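Local coordinates for uncharacterized TetR family protein (Streptomyces coelicolor A3, PDB 3IUV) that is of unknown function but probably binds DNA as a transcriptional regulator, at residues A[13-18]-A[40-45]; A[67-72]-A[95-100]; A[150-155]-A[173-178]. All coordinates share one frame; numbering follows the deposited sequence.

Contact 1. Residues A[13-18]-A[40-45]; sequences QRIIDA and ADVPLG
In the predicted helix-turn-helix motif, the turn that follows helix 33-40 is held against helix 11-24 by R14, A18 and I15 meeting A40 and V42. R14 reaches across with its guanidinium group: NH2 donates to the backbone O of A40 at 2.8 Å, with an N-H...O angle of 153°. The bond arrives nearly in line with the A40 carbonyl and close to the guanidinium plane. A bend at chi3 (41°) in an otherwise extended chain brings NH2 to this carbonyl, while V42 CG2 lies obliquely beside the same group. D41, just past the helix end, has positive phi and completes a Schellman motif. The chain then runs through V42 to P43, the N-cap of helix 44-50, which in TetR-family proteins is the recognition helix. Beside the polar grip lies an apolar strip. A18 CB meets A40 CB at 3.7 Å, where the two backbones come nearest. Further along, the V42 side chain crosses that of I15 at about a right angle, with CG1 3.9 Å from I15 CD1. I15 also packs on T47 and H50 of helix 44-50, and V42 shares T47 with it.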
ATOM      1  N   GLN A  13      20.622  15.534  -9.812  1.00 90.74           N
ATOM      2  CA  GLN A  13      20.314  15.054  -8.488  1.00 82.42           C
ATOM      3  C   GLN A  13      19.464  16.077  -7.749  1.00 92.71           C
ATOM      4  O   GLN A  13      18.430  15.742  -7.143  1.00 93.63           O
ATOM      5  CB  GLN A  13      21.610  14.827  -7.720  1.00100.95           C
ATOM      6  CG  GLN A  13      21.412  14.134  -6.383  1.00104.45           C
ATOM      7  CD  GLN A  13      20.771  12.777  -6.542  1.00 93.84           C
ATOM      8  OE1 GLN A  13      21.122  12.006  -7.449  1.00 87.18           O
ATOM      9  NE2 GLN A  13      19.821  12.473  -5.669  1.00 92.35           N
ATOM     10  N   ARG A  14      19.920  17.327  -7.781  1.00 95.40           N
ATOM     11  CA  ARG A  14      19.207  18.411  -7.131  1.00 94.42           C
ATOM     12  C   ARG A  14      17.786  18.362  -7.601  1.00 97.53           C
ATOM     13  O   ARG A  14      16.854  18.534  -6.812  1.00110.59           O
ATOM     14  CB  ARG A  14      19.807  19.759  -7.509  1.00 98.12           C
ATOM     15  CG  ARG A  14      21.063  20.123  -6.749  1.00104.18           C
ATOM     16  CD  ARG A  14      21.614  21.428  -7.273  1.00114.31           C
ATOM     17  NE  ARG A  14      20.545  22.388  -7.538  1.00116.48           N
ATOM     18  CZ  ARG A  14      20.746  23.603  -8.038  1.00121.04           C
ATOM     19  NH1 ARG A  14      21.977  23.997  -8.324  1.00119.98           N
ATOM     20  NH2 ARG A  14      19.723  24.424  -8.255  1.00125.11           N
ATOM     21  N   ILE A  15      17.630  18.118  -8.901  1.00 83.93           N
ATOM     22  CA  ILE A  15      16.307  18.035  -9.514  1.00 91.16           C
ATOM     23  C   ILE A  15      15.465  16.890  -8.916  1.00 94.93           C
ATOM     24  O   ILE A  15      14.376  17.128  -8.378  1.00 95.12           O
ATOM     25  CB  ILE A  15      16.394  17.962 -11.068  1.00 75.00           C
ATOM     26  CG1 ILE A  15      16.808  19.334 -11.639  1.00 69.66           C
ATOM     27  CG2 ILE A  15      15.071  17.451 -11.690  1.00 66.78           C
ATOM     28  CD1 ILE A  15      16.976  19.376 -13.136  1.00 57.18           C
ATOM     29  N   ILE A  16      15.980  15.665  -8.989  1.00 91.32           N
ATOM     30  CA  ILE A  16      15.288  14.497  -8.452  1.00 88.90           C
ATOM     31  C   ILE A  16      14.921  14.671  -6.984  1.00 99.03           C
ATOM     32  O   ILE A  16      13.805  14.344  -6.557  1.00 99.09           O
ATOM     33  CB  ILE A  16      16.157  13.260  -8.589  1.00 92.31           C
ATOM     34  CG1 ILE A  16      16.330  12.933 -10.075  1.00 97.01           C
ATOM     35  CG2 ILE A  16      15.541  12.101  -7.828  1.00 88.45           C
ATOM     36  CD1 ILE A  16      17.278  11.796 -10.341  1.00 90.70           C
ATOM     37  N   ASP A  17      15.872  15.185  -6.212  1.00 98.87           N
ATOM     38  CA  ASP A  17      15.664  15.388  -4.787  1.00 95.48           C
ATOM     39  C   ASP A  17      14.523  16.349  -4.572  1.00 95.23           C
ATOM     40  O   ASP A  17      13.685  16.156  -3.703  1.00 99.89           O
ATOM     41  CB  ASP A  17      16.934  15.932  -4.148  1.00100.44           C
ATOM     42  CG  ASP A  17      17.993  14.857  -3.965  1.00107.73           C
ATOM     43  OD1 ASP A  17      17.623  13.701  -3.653  1.00108.99           O
ATOM     44  OD2 ASP A  17      19.192  15.161  -4.135  1.00108.52           O
ATOM     45  N   ALA A  18      14.499  17.391  -5.386  1.00101.67           N
ATOM     46  CA  ALA A  18      13.436  18.373  -5.325  1.00104.52           C
ATOM     47  C   ALA A  18      12.099  17.736  -5.671  1.00 98.63           C
ATOM     48  O   ALA A  18      11.101  17.988  -5.001  1.00106.77           O
ATOM     49  CB  ALA A  18      13.748  19.543  -6.260  1.00111.09           C
ATOM     50  N   ALA A  40      13.618  23.429  -7.039  1.00108.18           N
ATOM     51  CA  ALA A  40      15.040  23.161  -7.207  1.00102.96           C
ATOM     52  C   ALA A  40      15.835  24.439  -7.432  1.00110.67           C
ATOM     53  O   ALA A  40      17.068  24.416  -7.423  1.00110.53           O
ATOM     54  CB  ALA A  40      15.267  22.179  -8.355  1.00 97.90           C
ATOM     55  N   ASP A  41      15.128  25.553  -7.618  1.00114.29           N
ATOM     56  CA  ASP A  41      15.766  26.803  -8.020  1.00111.93           C
ATOM     57  C   ASP A  41      16.700  26.473  -9.188  1.00102.06           C
ATOM     58  O   ASP A  41      17.928  26.610  -9.116  1.00 96.00           O
ATOM     59  CB  ASP A  41      16.513  27.449  -6.850  1.00121.41           C
ATOM     60  CG  ASP A  41      16.846  28.917  -7.102  1.00128.84           C
ATOM     61  OD1 ASP A  41      16.031  29.628  -7.735  1.00122.07           O
ATOM     62  OD2 ASP A  41      17.929  29.362  -6.663  1.00137.64           O
ATOM     63  N   VAL A  42      16.076  26.024 -10.266  1.00 99.02           N
ATOM     64  CA  VAL A  42      16.762  25.485 -11.422  1.00 93.32           C
ATOM     65  C   VAL A  42      15.871  25.836 -12.594  1.00 87.63           C
ATOM     66  O   VAL A  42      14.648  25.825 -12.473  1.00 95.56           O
ATOM     67  CB  VAL A  42      16.931  23.944 -11.278  1.00 86.09           C
ATOM     68  CG1 VAL A  42      16.586  23.229 -12.567  1.00 80.30           C
ATOM     69  CG2 VAL A  42      18.331  23.595 -10.773  1.00 82.87           C
ATOM     70  N   PRO A  43      16.471  26.198 -13.724  1.00 72.69           N
ATOM     71  CA  PRO A  43      15.648  26.541 -14.881  1.00 76.87           C
ATOM     72  C   PRO A  43      14.747  25.391 -15.317  1.00 77.71           C
ATOM     73  O   PRO A  43      15.123  24.224 -15.212  1.00 76.12           O
ATOM     74  CB  PRO A  43      16.692  26.835 -15.967  1.00 74.50           C
ATOM     75  CG  PRO A  43      17.871  27.312 -15.202  1.00 66.33           C
ATOM     76  CD  PRO A  43      17.891  26.517 -13.932  1.00 61.15           C
ATOM     77  N   LEU A  44      13.563  25.728 -15.810  1.00 70.70           N
ATOM     78  CA  LEU A  44      12.701  24.726 -16.393  1.00 73.46           C
ATOM     79  C   LEU A  44      13.489  23.917 -17.397  1.00 79.40           C
ATOM     80  O   LEU A  44      13.378  22.688 -17.445  1.00 89.45           O
ATOM     81  CB  LEU A  44      11.532  25.397 -17.081  1.00 69.22           C
ATOM     82  CG  LEU A  44      10.401  24.551 -17.663  1.00 72.11           C
ATOM     83  CD1 LEU A  44       9.741  23.636 -16.627  1.00 65.05           C
ATOM     84  CD2 LEU A  44       9.385  25.516 -18.261  1.00 76.45           C
ATOM     85  N   GLY A  45      14.291  24.625 -18.193  1.00 73.58           N
ATOM     86  CA  GLY A  45      15.083  24.025 -19.262  1.00 65.24           C
ATOM     87  C   GLY A  45      16.015  22.919 -18.770  1.00 72.44           C
ATOM     88  O   GLY A  45      16.178  21.917 -19.448  1.00 72.72           O
TER

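Contact 2. Residues A[67-72]-A[95-100]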
ATOM      1  N   GLU A  67      16.649   2.480  -4.721  1.00 96.37           N
ATOM      2  CA  GLU A  67      18.084   2.285  -4.489  1.00 97.13           C
ATOM      3  C   GLU A  67      18.502   2.573  -3.040  1.00 91.88           C
ATOM      4  O   GLU A  67      19.488   2.021  -2.550  1.00 79.54           O
ATOM      5  CB  GLU A  67      18.918   3.087  -5.486  1.00 97.42           C
ATOM      6  CG  GLU A  67      18.784   2.569  -6.915  1.00113.48           C
ATOM      7  CD  GLU A  67      19.429   3.482  -7.953  1.00131.13           C
ATOM      8  OE1 GLU A  67      19.327   3.164  -9.159  1.00133.57           O
ATOM      9  OE2 GLU A  67      20.032   4.513  -7.566  1.00132.39           O
ATOM     10  N   GLY A  68      17.731   3.417  -2.358  1.00 94.47           N
ATOM     11  CA  GLY A  68      17.975   3.718  -0.958  1.00 99.99           C
ATOM     12  C   GLY A  68      17.770   2.518  -0.051  1.00109.96           C
ATOM     13  O   GLY A  68      18.604   2.233   0.816  1.00119.28           O
ATOM     14  N   PHE A  69      16.650   1.824  -0.248  1.00101.56           N
ATOM     15  CA  PHE A  69      16.330   0.597   0.482  1.00 99.74           C
ATOM     16  C   PHE A  69      17.326  -0.542   0.173  1.00 96.24           C
ATOM     17  O   PHE A  69      17.767  -1.253   1.083  1.00 96.35           O
ATOM     18  CB  PHE A  69      14.885   0.166   0.171  1.00 98.86           C
ATOM     19  CG  PHE A  69      14.487  -1.167   0.772  1.00 90.61           C
ATOM     20  CD1 PHE A  69      14.111  -1.262   2.107  1.00 88.75           C
ATOM     21  CD2 PHE A  69      14.467  -2.321  -0.014  1.00 78.84           C
ATOM     22  CE1 PHE A  69      13.732  -2.492   2.655  1.00 81.31           C
ATOM     23  CE2 PHE A  69      14.102  -3.542   0.515  1.00 67.66           C
ATOM     24  CZ  PHE A  69      13.732  -3.628   1.851  1.00 75.13           C
ATOM     25  N   ALA A  70      17.674  -0.705  -1.104  1.00 84.41           N
ATOM     26  CA  ALA A  70      18.639  -1.726  -1.526  1.00 88.64           C
ATOM     27  C   ALA A  70      20.010  -1.462  -0.923  1.00 91.07           C
ATOM     28  O   ALA A  70      20.890  -2.320  -0.966  1.00 91.45           O
ATOM     29  CB  ALA A  70      18.735  -1.799  -3.059  1.00 77.72           C
ATOM     30  N   ARG A  71      20.178  -0.269  -0.362  1.00 90.52           N
ATOM     31  CA  ARG A  71      21.421   0.098   0.292  1.00101.61           C
ATOM     32  C   ARG A  71      21.351  -0.190   1.786  1.00111.79           C
ATOM     33  O   ARG A  71      22.382  -0.311   2.449  1.00119.93           O
ATOM     34  CB  ARG A  71      21.782   1.561   0.002  1.00107.40           C
ATOM     35  CG  ARG A  71      22.682   1.720  -1.229  1.00110.43           C
ATOM     36  CD  ARG A  71      22.663   3.128  -1.813  1.00115.41           C
ATOM     37  NE  ARG A  71      22.300   4.139  -0.823  1.00119.22           N
ATOM     38  CZ  ARG A  71      21.419   5.115  -1.031  1.00109.66           C
ATOM     39  NH1 ARG A  71      21.154   5.982  -0.055  1.00 98.62           N
ATOM     40  NH2 ARG A  71      20.815   5.235  -2.214  1.00 95.80           N
ATOM     41  N   VAL A  72      20.130  -0.301   2.309  1.00109.34           N
ATOM     42  CA  VAL A  72      19.902  -0.818   3.659  1.00 97.30           C
ATOM     43  C   VAL A  72      20.122  -2.327   3.641  1.00 82.48           C
ATOM     44  O   VAL A  72      20.722  -2.912   4.544  1.00 80.24           O
ATOM     45  CB  VAL A  72      18.458  -0.570   4.100  1.00 93.89           C
ATOM     46  CG1 VAL A  72      18.235  -1.099   5.529  1.00 95.67           C
ATOM     47  CG2 VAL A  72      18.108   0.909   3.963  1.00 84.69           C
ATOM     48  N   GLY A  95      13.678  -2.188  10.491  1.00 75.53           N
ATOM     49  CA  GLY A  95      13.910  -1.202  11.544  1.00 72.82           C
ATOM     50  C   GLY A  95      14.637   0.029  11.021  1.00 79.82           C
ATOM     51  O   GLY A  95      14.312   1.151  11.385  1.00 75.03           O
ATOM     52  N   GLU A  96      15.619  -0.177  10.147  1.00 92.09           N
ATOM     53  CA  GLU A  96      16.361   0.936   9.564  1.00 99.34           C
ATOM     54  C   GLU A  96      15.540   1.691   8.523  1.00110.60           C
ATOM     55  O   GLU A  96      15.346   2.902   8.639  1.00124.99           O
ATOM     56  CB  GLU A  96      17.662   0.442   8.944  1.00 99.38           C
ATOM     57  CG  GLU A  96      18.631  -0.112   9.960  1.00106.53           C
ATOM     58  CD  GLU A  96      19.831  -0.779   9.327  1.00115.32           C
ATOM     59  OE1 GLU A  96      20.328  -0.283   8.292  1.00123.52           O
ATOM     60  OE2 GLU A  96      20.284  -1.798   9.879  1.00114.47           O
ATOM     61  N   TRP A  97      15.066   0.970   7.510  1.00105.61           N
ATOM     62  CA  TRP A  97      14.230   1.532   6.446  1.00103.87           C
ATOM     63  C   TRP A  97      13.104   2.413   6.980  1.00106.03           C
ATOM     64  O   TRP A  97      12.579   3.264   6.261  1.00108.80           O
ATOM     65  CB  TRP A  97      13.634   0.389   5.625  1.00110.49           C
ATOM     66  CG  TRP A  97      12.731   0.780   4.482  1.00113.35           C
ATOM     67  CD1 TRP A  97      11.440   0.373   4.285  1.00106.52           C
ATOM     68  CD2 TRP A  97      13.063   1.619   3.359  1.00124.14           C
ATOM     69  NE1 TRP A  97      10.945   0.911   3.120  1.00115.06           N
ATOM     70  CE2 TRP A  97      11.918   1.675   2.533  1.00122.73           C
ATOM     71  CE3 TRP A  97      14.209   2.327   2.980  1.00132.90           C
ATOM     72  CZ2 TRP A  97      11.893   2.417   1.344  1.00123.70           C
ATOM     73  CZ3 TRP A  97      14.179   3.066   1.800  1.00134.93           C
ATOM     74  CH2 TRP A  97      13.028   3.104   0.998  1.00130.31           C
ATOM     75  N   LEU A  98      12.732   2.204   8.239  1.00104.25           N
ATOM     76  CA  LEU A  98      11.655   2.979   8.846  1.00114.70           C
ATOM     77  C   LEU A  98      12.164   4.076   9.812  1.00125.05           C
ATOM     78  O   LEU A  98      11.740   5.230   9.722  1.00128.65           O
ATOM     79  CB  LEU A  98      10.607   2.051   9.491  1.00112.09           C
ATOM     80  CG  LEU A  98       9.923   1.021   8.565  1.00103.58           C
ATOM     81  CD1 LEU A  98       9.330  -0.129   9.364  1.00102.75           C
ATOM     82  CD2 LEU A  98       8.858   1.642   7.647  1.00 86.27           C
ATOM     83  N   GLY A  99      13.081   3.729  10.714  1.00124.54           N
ATOM     84  CA  GLY A  99      13.712   4.730  11.563  1.00125.13           C
ATOM     85  C   GLY A  99      14.112   5.962  10.765  1.00126.90           C
ATOM     86  O   GLY A  99      14.702   5.846   9.693  1.00125.55           O
ATOM     87  N   GLY A 100      13.796   7.142  11.288  1.00132.43           N
ATOM     88  CA  GLY A 100      13.936   8.374  10.532  1.00140.18           C
ATOM     89  C   GLY A 100      12.562   8.998  10.362  1.00147.09           C
ATOM     90  O   GLY A 100      11.735   8.902  11.262  1.00149.21           O
TER
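G68 comes first along helix 54-73, its backbone C 4.1 Å from CZ3 of W97, so CZ3 of the indole comes obliquely up to main chain that carries no side chain. One residue on, F69 makes the main contact. Its CG stands anti to the backbone N (chi1 174°), which puts CB over the six-membered ring of W97, 3.5 Å from the centroid and 15° off the ring normal, a CH-pi contact. The phenyl ring continues across the same indole and turns its CD1 edge down onto the face. This is a T-shaped (edge-to-face) pair with the five-membered ring, the centroids 4.6 Å apart and the planes at 71°. CB and CD1 thus cover both halves of the indole from one side, and F69 also stacks with W128 of helix 121-139. Helix 54-73 is the long helix that, in TetR-family proteins, connects the DNA-binding domain to the C-terminal domain, and W97 sits in the last turn of helix 86-98, so the aromatic pair ties that connecting helix to the C-terminal bundle. Replacing W97 by an alanine would take away the indole face, and the CD1 edge of F69 would probably be left without the surface it rests on, with a gap opened beside G68. A turn after G68 along helix 54-73, V72 splits its two methyls between neighbours. CG2 lies obliquely to the indole, 4.3 Å from W97 CE3, while CG1 packs along the side chain of E96, 3.8 Å from its CB and 3.6 Å from its OE1. The V72 and E96 side chains pass each other in opposite directions, and the other carboxylate oxygen of E96, OE2, makes a weak hydrogen bond to H76 NE2.

Contact 3. Residues A[150-155]-A[173-178]; sequences AVLDGI and EVLTRL
This is a buried, wholly apolar contact between two antiparallel helices of the C-terminal domain, where V151 on helix 142-161 packs against V174, L175 and L178 on helix 168-178. The short segments run at 161° to each other with their axes 11.0 Å apart, a wide spacing filled by branched side chains. The second subunit packs here too: its A147 lies on V174, and the two copies of L178 meet each other, consistent with the four-helix bundle through which TetR-family proteins dimerize. V151 does most of the touching. Its chi1 of 76° sets CG1 between the backbone N and the carbonyl carbon and leaves CG2 anti to the backbone N, so the two methyls serve different partners. CG1 meets L175 CD2 and also L178 CD1, the latter at 3.6 Å with the side chains tip to tip. The V151 and V174 side chains slide past each other in opposite directions, with V151 CG2 3.8 Å from V174 CG1. That same V174 methyl is approached more loosely by I155 CD1 at 4.4 Å, one helical turn along from V151, and L152 CD1 lies equally far from L175 CD2. On another side of helix 168-178, R177 hydrogen-bonds through NH1 to T144 OG1 of the second subunit, while its NE makes a salt bridge to E173 OE1 at 3.1 Å, using the anti lone pair of that oxygen.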
ATOM      1  N   ALA A 150       5.637 -10.243   1.117  1.00 68.61           N
ATOM      2  CA  ALA A 150       4.298  -9.722   1.326  1.00 77.07           C
ATOM      3  C   ALA A 150       4.149  -9.103   2.733  1.00 81.52           C
ATOM      4  O   ALA A 150       3.458  -8.097   2.940  1.00 75.58           O
ATOM      5  CB  ALA A 150       3.271 -10.828   1.112  1.00 63.58           C
ATOM      6  N   VAL A 151       4.812  -9.703   3.703  1.00 77.60           N
ATOM      7  CA  VAL A 151       4.676  -9.228   5.063  1.00 71.54           C
ATOM      8  C   VAL A 151       5.548  -7.995   5.345  1.00 68.23           C
ATOM      9  O   VAL A 151       5.144  -7.119   6.101  1.00 71.11           O
ATOM     10  CB  VAL A 151       4.904 -10.357   6.067  1.00 67.00           C
ATOM     11  CG1 VAL A 151       6.398 -10.678   6.197  1.00 72.13           C
ATOM     12  CG2 VAL A 151       4.298  -9.985   7.379  1.00 63.17           C
ATOM     13  N   LEU A 152       6.714  -7.899   4.708  1.00 64.19           N
ATOM     14  CA  LEU A 152       7.477  -6.659   4.777  1.00 68.90           C
ATOM     15  C   LEU A 152       6.586  -5.469   4.437  1.00 74.75           C
ATOM     16  O   LEU A 152       6.440  -4.537   5.233  1.00 79.04           O
ATOM     17  CB  LEU A 152       8.694  -6.690   3.862  1.00 69.38           C
ATOM     18  CG  LEU A 152       9.887  -7.495   4.413  1.00 80.78           C
ATOM     19  CD1 LEU A 152       9.736  -8.987   4.161  1.00 73.76           C
ATOM     20  CD2 LEU A 152      11.208  -7.024   3.815  1.00 81.12           C
ATOM     21  N   ASP A 153       5.979  -5.515   3.259  1.00 72.80           N
ATOM     22  CA  ASP A 153       5.068  -4.463   2.821  1.00 67.22           C
ATOM     23  C   ASP A 153       3.930  -4.211   3.795  1.00 56.93           C
ATOM     24  O   ASP A 153       3.650  -3.067   4.143  1.00 80.22           O
ATOM     25  CB  ASP A 153       4.490  -4.790   1.444  1.00 80.71           C
ATOM     26  CG  ASP A 153       5.013  -3.876   0.357  1.00 86.44           C
ATOM     27  OD1 ASP A 153       5.567  -2.801   0.682  1.00 92.74           O
ATOM     28  OD2 ASP A 153       4.863  -4.239  -0.825  1.00 93.67           O
ATOM     29  N   GLY A 154       3.271  -5.279   4.225  1.00 58.03           N
ATOM     30  CA  GLY A 154       2.194  -5.196   5.208  1.00 54.02           C
ATOM     31  C   GLY A 154       2.631  -4.505   6.482  1.00 64.16           C
ATOM     32  O   GLY A 154       2.129  -3.429   6.826  1.00 71.45           O
ATOM     33  N   ILE A 155       3.576  -5.118   7.183  1.00 64.76           N
ATOM     34  CA  ILE A 155       4.186  -4.495   8.356  1.00 71.95           C
ATOM     35  C   ILE A 155       4.504  -3.014   8.083  1.00 73.64           C
ATOM     36  O   ILE A 155       4.076  -2.144   8.828  1.00 75.42           O
ATOM     37  CB  ILE A 155       5.449  -5.288   8.832  1.00 68.60           C
ATOM     38  CG1 ILE A 155       5.026  -6.601   9.509  1.00 60.96           C
ATOM     39  CG2 ILE A 155       6.341  -4.441   9.766  1.00 60.21           C
ATOM     40  CD1 ILE A 155       6.139  -7.698   9.622  1.00 59.49           C
ATOM     41  N   GLU A 173       9.193 -11.846  15.434  1.00 69.32           N
ATOM     42  CA  GLU A 173       8.242 -12.912  15.690  1.00 66.81           C
ATOM     43  C   GLU A 173       7.436 -13.328  14.442  1.00 60.88           C
ATOM     44  O   GLU A 173       7.317 -14.511  14.138  1.00 68.20           O
ATOM     45  CB  GLU A 173       7.298 -12.493  16.812  1.00 67.57           C
ATOM     46  CG  GLU A 173       6.208 -13.504  17.127  1.00 83.44           C
ATOM     47  CD  GLU A 173       6.753 -14.785  17.693  1.00 86.75           C
ATOM     48  OE1 GLU A 173       6.164 -15.859  17.425  1.00 79.40           O
ATOM     49  OE2 GLU A 173       7.782 -14.719  18.396  1.00100.62           O
ATOM     50  N   VAL A 174       6.903 -12.353  13.714  1.00 56.63           N
ATOM     51  CA  VAL A 174       5.992 -12.629  12.594  1.00 61.85           C
ATOM     52  C   VAL A 174       6.741 -13.335  11.495  1.00 70.79           C
ATOM     53  O   VAL A 174       6.317 -14.372  10.976  1.00 77.07           O
ATOM     54  CB  VAL A 174       5.431 -11.328  11.983  1.00 63.43           C
ATOM     55  CG1 VAL A 174       4.632 -11.627  10.757  1.00 55.75           C
ATOM     56  CG2 VAL A 174       4.572 -10.555  12.984  1.00 63.94           C
ATOM     57  N   LEU A 175       7.866 -12.729  11.141  1.00 73.50           N
ATOM     58  CA  LEU A 175       8.765 -13.256  10.135  1.00 67.25           C
ATOM     59  C   LEU A 175       9.187 -14.700  10.432  1.00 64.70           C
ATOM     60  O   LEU A 175       9.124 -15.574   9.550  1.00 65.21           O
ATOM     61  CB  LEU A 175       9.967 -12.320   9.984  1.00 67.10           C
ATOM     62  CG  LEU A 175       9.582 -10.894   9.523  1.00 61.43           C
ATOM     63  CD1 LEU A 175      10.734  -9.896   9.634  1.00 64.67           C
ATOM     64  CD2 LEU A 175       9.060 -10.896   8.116  1.00 56.73           C
ATOM     65  N   THR A 176       9.580 -14.963  11.673  1.00 66.35           N
ATOM     66  CA  THR A 176       9.979 -16.319  12.084  1.00 73.94           C
ATOM     67  C   THR A 176       8.915 -17.377  11.773  1.00 76.95           C
ATOM     68  O   THR A 176       9.242 -18.520  11.435  1.00 77.32           O
ATOM     69  CB  THR A 176      10.306 -16.380  13.592  1.00 84.06           C
ATOM     70  OG1 THR A 176      11.431 -15.539  13.881  1.00 90.84           O
ATOM     71  CG2 THR A 176      10.618 -17.815  14.019  1.00 74.58           C
ATOM     72  N   ARG A 177       7.643 -16.997  11.885  1.00 68.81           N
ATOM     73  CA  ARG A 177       6.556 -17.941  11.626  1.00 65.31           C
ATOM     74  C   ARG A 177       6.420 -18.350  10.169  1.00 68.35           C
ATOM     75  O   ARG A 177       5.863 -19.397   9.856  1.00 72.00           O
ATOM     76  CB  ARG A 177       5.243 -17.355  12.097  1.00 59.79           C
ATOM     77  CG  ARG A 177       5.171 -17.206  13.591  1.00 54.34           C
ATOM     78  CD  ARG A 177       3.953 -16.411  13.941  1.00 61.60           C
ATOM     79  NE  ARG A 177       3.888 -16.103  15.362  1.00 70.99           N
ATOM     80  CZ  ARG A 177       2.752 -15.934  16.040  1.00 73.25           C
ATOM     81  NH1 ARG A 177       1.578 -16.045  15.418  1.00 67.88           N
ATOM     82  NH2 ARG A 177       2.793 -15.648  17.339  1.00 60.44           N
ATOM     83  N   LEU A 178       6.900 -17.499   9.279  1.00 67.57           N
ATOM     84  CA  LEU A 178       6.807 -17.772   7.866  1.00 64.61           C
ATOM     85  C   LEU A 178       8.007 -18.592   7.459  1.00 75.83           C
ATOM     86  O   LEU A 178       8.053 -19.144   6.370  1.00 77.51           O
ATOM     87  CB  LEU A 178       6.790 -16.463   7.092  1.00 66.82           C
ATOM     88  CG  LEU A 178       5.704 -15.525   7.609  1.00 76.70           C
ATOM     89  CD1 LEU A 178       6.001 -14.086   7.218  1.00 73.10           C
ATOM     90  CD2 LEU A 178       4.352 -15.982   7.091  1.00 77.73           C
TER

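Overall arrangement
The three contacts follow one another along the chain and no helix serves two of them, though helix 86-98, which carries W97 of contact 2, also touches contact 3 through L94 on I155 and L90 on L175. Contact 1 belongs to the DNA-binding end, its centre about 38 Å from that of contact 3; contact 2 lies between. Contact 1, partly buried, mixes an arginine-to-carbonyl bond with a few apolar pairs; contact 2, near the surface, depends on aromatic faces and edges; contact 3 is fully buried and purely aliphatic, and it alone adjoins the second subunit. W128 of helix 121-139 joins the last two, stacking on F69 and packing on L152.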